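Long-range contact in invasion protein INVA (Salmonella enterica, PDB 2X49), which takes part in type III protein export as an inner-membrane component of the export apparatus that Salmonella uses to invade the intestinal epithelium: residues A[72-83]-A[103-111]. Sequence-based numbering, arbitrary orientation.
With CA (calcium ion), chain E.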
loop_
_atom_site.group_PDB
_atom_site.type_symbol
_atom_site.label_atom_id
_atom_site.label_comp_id
_atom_site.label_asym_id
_atom_site.label_seq_id
_atom_site.Cartn_x
_atom_site.Cartn_y
_atom_site.Cartn_z
ATOM N N THR A 72 0.623 15.302 -7.302
ATOM C CA THR A 72 0.167 15.976 -8.516
ATOM C C THR A 72 -1.000 15.191 -9.114
ATOM O O THR A 72 -0.877 14.022 -9.380
ATOM C CB THR A 72 1.317 16.013 -9.513
ATOM O OG1 THR A 72 2.399 16.773 -8.934
ATOM C CG2 THR A 72 0.906 16.539 -10.897
ATOM N N VAL A 73 -2.141 15.851 -9.218
ATOM C CA VAL A 73 -3.349 15.284 -9.754
ATOM C C VAL A 73 -3.858 16.235 -10.832
ATOM O O VAL A 73 -4.186 17.356 -10.511
ATOM C CB VAL A 73 -4.449 15.139 -8.655
ATOM C CG1 VAL A 73 -5.798 14.646 -9.255
ATOM C CG2 VAL A 73 -4.006 14.218 -7.533
ATOM N N TYR A 74 -3.907 15.779 -12.072
ATOM C CA TYR A 74 -4.461 16.597 -13.193
ATOM C C TYR A 74 -5.948 16.380 -13.246
ATOM O O TYR A 74 -6.476 15.542 -13.965
ATOM C CB TYR A 74 -3.715 16.346 -14.540
ATOM C CG TYR A 74 -2.328 16.945 -14.526
ATOM C CD1 TYR A 74 -2.109 18.279 -14.876
ATOM C CD2 TYR A 74 -1.206 16.203 -14.149
ATOM C CE1 TYR A 74 -0.916 18.846 -14.796
ATOM C CE2 TYR A 74 0.013 16.763 -14.085
ATOM C CZ TYR A 74 0.180 18.081 -14.429
ATOM O OH TYR A 74 1.411 18.692 -14.355
ATOM N N PHE A 75 -6.640 17.227 -12.507
ATOM C CA PHE A 75 -8.085 17.119 -12.259
ATOM C C PHE A 75 -8.928 17.070 -13.530
ATOM O O PHE A 75 -9.993 16.433 -13.567
ATOM C CB PHE A 75 -8.615 18.252 -11.368
ATOM C CG PHE A 75 -8.124 18.176 -9.948
ATOM C CD1 PHE A 75 -8.642 17.242 -9.095
ATOM C CD2 PHE A 75 -7.086 18.994 -9.502
ATOM C CE1 PHE A 75 -8.178 17.144 -7.785
ATOM C CE2 PHE A 75 -6.599 18.887 -8.180
ATOM C CZ PHE A 75 -7.161 17.975 -7.342
ATOM N N ASP A 76 -8.435 17.721 -14.559
ATOM C CA ASP A 76 -9.183 17.848 -15.830
ATOM C C ASP A 76 -8.763 16.795 -16.883
ATOM O O ASP A 76 -9.273 16.788 -18.000
ATOM C CB ASP A 76 -9.044 19.282 -16.390
ATOM C CG ASP A 76 -9.447 20.369 -15.363
ATOM O OD1 ASP A 76 -10.369 20.126 -14.578
ATOM O OD2 ASP A 76 -8.785 21.432 -15.331
ATOM N N LEU A 77 -7.828 15.913 -16.500
ATOM C CA LEU A 77 -7.257 14.867 -17.420
ATOM C C LEU A 77 -7.554 13.461 -16.858
ATOM O O LEU A 77 -8.186 13.307 -15.830
ATOM C CB LEU A 77 -5.741 15.059 -17.653
ATOM C CG LEU A 77 -5.207 16.436 -18.137
ATOM C CD1 LEU A 77 -3.697 16.512 -18.288
ATOM C CD2 LEU A 77 -5.928 16.744 -19.483
ATOM N N MET A 78 -7.077 12.467 -17.604
ATOM C CA MET A 78 -7.218 11.044 -17.305
ATOM C C MET A 78 -5.845 10.413 -17.183
ATOM O O MET A 78 -4.976 10.610 -18.009
ATOM C CB MET A 78 -7.992 10.326 -18.426
ATOM C CG MET A 78 -9.375 10.792 -18.599
ATOM S SD MET A 78 -10.446 10.393 -17.223
ATOM C CE MET A 78 -10.633 8.609 -17.488
ATOM N N ARG A 79 -5.689 9.543 -16.197
ATOM C CA ARG A 79 -4.417 8.832 -16.065
ATOM C C ARG A 79 -4.397 7.513 -16.805
ATOM O O ARG A 79 -5.332 6.716 -16.679
ATOM C CB ARG A 79 -4.100 8.590 -14.597
ATOM C CG ARG A 79 -2.731 7.978 -14.468
ATOM C CD ARG A 79 -2.262 7.604 -13.065
ATOM N NE ARG A 79 -1.234 6.560 -13.195
ATOM C CZ ARG A 79 -1.070 5.526 -12.377
ATOM N NH1 ARG A 79 -1.850 5.374 -11.314
ATOM N NH2 ARG A 79 -0.117 4.623 -12.632
ATOM N N VAL A 80 -3.307 7.301 -17.541
ATOM C CA VAL A 80 -3.019 6.023 -18.250
ATOM C C VAL A 80 -2.224 5.144 -17.314
ATOM O O VAL A 80 -1.025 5.266 -17.141
ATOM C CB VAL A 80 -2.256 6.192 -19.594
ATOM C CG1 VAL A 80 -2.282 4.852 -20.409
ATOM C CG2 VAL A 80 -2.897 7.278 -20.441
ATOM N N VAL A 81 -2.928 4.194 -16.733
ATOM C CA VAL A 81 -2.324 3.317 -15.668
ATOM C C VAL A 81 -1.223 2.414 -16.194
ATOM O O VAL A 81 -0.154 2.310 -15.605
ATOM C CB VAL A 81 -3.407 2.513 -14.893
ATOM C CG1 VAL A 81 -2.803 1.552 -13.822
ATOM C CG2 VAL A 81 -4.457 3.468 -14.222
ATOM N N ASN A 82 -1.484 1.782 -17.323
ATOM C CA ASN A 82 -0.531 0.868 -17.979
ATOM C C ASN A 82 0.104 1.492 -19.218
ATOM O O ASN A 82 0.243 0.892 -20.274
ATOM C CB ASN A 82 -1.165 -0.499 -18.282
ATOM C CG ASN A 82 -2.313 -0.413 -19.270
ATOM O OD1 ASN A 82 -2.846 0.659 -19.493
ATOM N ND2 ASN A 82 -2.706 -1.547 -19.857
ATOM N N TYR A 83 0.552 2.715 -19.025
ATOM C CA TYR A 83 1.264 3.460 -20.099
ATOM C C TYR A 83 2.444 2.694 -20.710
ATOM O O TYR A 83 3.149 1.928 -20.054
ATOM C CB TYR A 83 1.799 4.778 -19.539
ATOM C CG TYR A 83 2.399 5.681 -20.586
ATOM C CD1 TYR A 83 1.606 6.505 -21.364
ATOM C CD2 TYR A 83 3.773 5.703 -20.799
ATOM C CE1 TYR A 83 2.160 7.329 -22.347
ATOM C CE2 TYR A 83 4.353 6.549 -21.778
ATOM C CZ TYR A 83 3.538 7.351 -22.546
ATOM O OH TYR A 83 4.136 8.163 -23.501
ATOM N N GLN A 103 6.855 7.290 -12.548
ATOM C CA GLN A 103 6.294 8.223 -13.532
ATOM C C GLN A 103 4.801 8.003 -13.685
ATOM O O GLN A 103 4.278 6.889 -13.562
ATOM C CB GLN A 103 6.995 8.101 -14.880
ATOM C CG GLN A 103 8.364 8.817 -15.025
ATOM C CD GLN A 103 8.936 8.682 -16.433
ATOM O OE1 GLN A 103 8.711 9.704 -17.271
ATOM N NE2 GLN A 103 9.531 7.649 -16.782
ATOM N N TYR A 104 4.136 9.126 -13.902
ATOM C CA TYR A 104 2.666 9.169 -14.093
ATOM C C TYR A 104 2.335 9.899 -15.375
ATOM O O TYR A 104 2.827 10.981 -15.611
ATOM C CB TYR A 104 1.996 9.867 -12.919
ATOM C CG TYR A 104 2.333 9.246 -11.596
ATOM C CD1 TYR A 104 1.521 8.306 -11.034
ATOM C CD2 TYR A 104 3.479 9.629 -10.901
ATOM C CE1 TYR A 104 1.850 7.731 -9.838
ATOM C CE2 TYR A 104 3.818 9.043 -9.697
ATOM C CZ TYR A 104 2.972 8.106 -9.162
ATOM O OH TYR A 104 3.177 7.473 -7.959
ATOM N N PHE A 105 1.454 9.294 -16.162
ATOM C CA PHE A 105 1.128 9.766 -17.501
ATOM C C PHE A 105 -0.347 10.085 -17.599
ATOM O O PHE A 105 -1.223 9.275 -17.297
ATOM C CB PHE A 105 1.526 8.692 -18.530
ATOM C CG PHE A 105 3.017 8.431 -18.570
ATOM C CD1 PHE A 105 3.848 9.158 -19.402
ATOM C CD2 PHE A 105 3.577 7.474 -17.747
ATOM C CE1 PHE A 105 5.218 8.940 -19.397
ATOM C CE2 PHE A 105 4.954 7.233 -17.769
ATOM C CZ PHE A 105 5.754 7.976 -18.544
ATOM N N TRP A 106 -0.579 11.300 -18.033
ATOM C CA TRP A 106 -1.949 11.823 -18.133
ATOM C C TRP A 106 -2.211 12.271 -19.595
ATOM O O TRP A 106 -1.362 12.885 -20.274
ATOM C CB TRP A 106 -2.178 12.997 -17.183
ATOM C CG TRP A 106 -1.949 12.718 -15.696
ATOM C CD1 TRP A 106 -0.724 12.606 -15.055
ATOM C CD2 TRP A 106 -2.938 12.538 -14.715
ATOM N NE1 TRP A 106 -0.937 12.403 -13.751
ATOM C CE2 TRP A 106 -2.283 12.330 -13.492
ATOM C CE3 TRP A 106 -4.333 12.563 -14.733
ATOM C CZ2 TRP A 106 -2.978 12.135 -12.286
ATOM C CZ3 TRP A 106 -5.011 12.359 -13.575
ATOM C CH2 TRP A 106 -4.350 12.162 -12.332
ATOM N N VAL A 107 -3.456 12.017 -20.016
ATOM C CA VAL A 107 -3.912 12.373 -21.348
ATOM C C VAL A 107 -5.284 13.053 -21.292
ATOM O O VAL A 107 -6.007 13.038 -20.294
ATOM C CB VAL A 107 -3.966 11.147 -22.299
ATOM C CG1 VAL A 107 -2.586 10.518 -22.441
ATOM C CG2 VAL A 107 -4.971 10.152 -21.837
ATOM N N THR A 108 -5.626 13.629 -22.424
ATOM C CA THR A 108 -6.960 14.206 -22.528
ATOM C C THR A 108 -8.030 13.145 -22.518
ATOM O O THR A 108 -7.799 11.968 -22.816
ATOM C CB THR A 108 -7.140 15.121 -23.791
ATOM O OG1 THR A 108 -7.100 14.312 -24.987
ATOM C CG2 THR A 108 -6.073 16.236 -23.838
ATOM N N HIS A 109 -9.248 13.597 -22.291
ATOM C CA HIS A 109 -10.394 12.691 -22.291
ATOM C C HIS A 109 -10.555 12.025 -23.663
ATOM O O HIS A 109 -10.764 10.798 -23.793
ATOM C CB HIS A 109 -11.684 13.377 -21.852
ATOM C CG HIS A 109 -11.746 13.664 -20.379
ATOM N ND1 HIS A 109 -12.577 12.982 -19.520
ATOM C CD2 HIS A 109 -11.078 14.556 -19.616
ATOM C CE1 HIS A 109 -12.431 13.449 -18.292
ATOM N NE2 HIS A 109 -11.520 14.404 -18.317
ATOM N N GLU A 110 -10.392 12.849 -24.685
ATOM C CA GLU A 110 -10.540 12.367 -26.076
ATOM C C GLU A 110 -9.456 11.332 -26.394
ATOM O O GLU A 110 -9.716 10.264 -26.992
ATOM C CB GLU A 110 -10.533 13.536 -27.082
ATOM C CG GLU A 110 -10.727 13.112 -28.538
ATOM C CD GLU A 110 -10.777 14.289 -29.496
ATOM O OE1 GLU A 110 -10.695 15.454 -29.046
ATOM O OE2 GLU A 110 -10.925 14.077 -30.709
ATOM N N GLU A 111 -8.266 11.614 -25.915
ATOM C CA GLU A 111 -7.084 10.729 -26.172
ATOM C C GLU A 111 -7.253 9.407 -25.454
ATOM O O GLU A 111 -6.893 8.294 -25.925
ATOM C CB GLU A 111 -5.783 11.402 -25.721
ATOM C CG GLU A 111 -5.266 12.422 -26.730
ATOM C CD GLU A 111 -4.141 13.340 -26.198
ATOM O OE1 GLU A 111 -3.951 13.432 -24.948
ATOM O OE2 GLU A 111 -3.505 14.016 -27.068
HETATM CA CA CA E . -2.107 14.869 -24.002
HETATM O O HOH W 1 0.565 12.351 -11.227
HETATM O O HOH W 2 -10.710 14.727 -15.307
HETATM O O HOH W 3 0.442 6.660 -15.493
HETATM O O HOH W 4 2.630 5.192 -14.684
HETATM O O HOH W 5 -2.136 15.884 -21.523
#
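Trp-106 of strand 103-107 fills a hollow lined by Thr-72, Val-73, Tyr-74 and Leu-77 to Arg-79, beside an antiparallel pairing with strand 78-80. Both strands belong to a four-stranded antiparallel sheet of the InvA C-terminal domain. Met-78 and Val-107 form a hydrogen-bonded pair, Met-78 N to Val-107 O at 3.0 Å. Arg-79 and Trp-106 follow as a non-hydrogen-bonded pair.

The indole is a flat plug. The type I turn from Tyr-74 to Leu-77 bends around it. Tyr-74 sits over one face, its ring edge toward the five-membered ring, planes at 65°. Arg-79 CB presses on the opposite face, 3.9 Å from the six-membered ring centroid. Arg-79 then runs extended to salt bridges with Asp-289 and Glu-128.

At one end, Tyr-83 lies flat on Phe-105 in an offset stack, centroids 3.7 Å apart. At the other, Met-78 CG, beside its backbone N (chi1 -63°), sits over the centre of the His-109 ring. Thr-108 forms a capping box with Glu-111, whose OE1 binds the calcium ion at 2.5 Å, together with Asn-93 O and a water.

At the indole edge, in its plane, one water accepts from Trp-106 NE1 and donates to Thr-72 O, both at 2.9 Å.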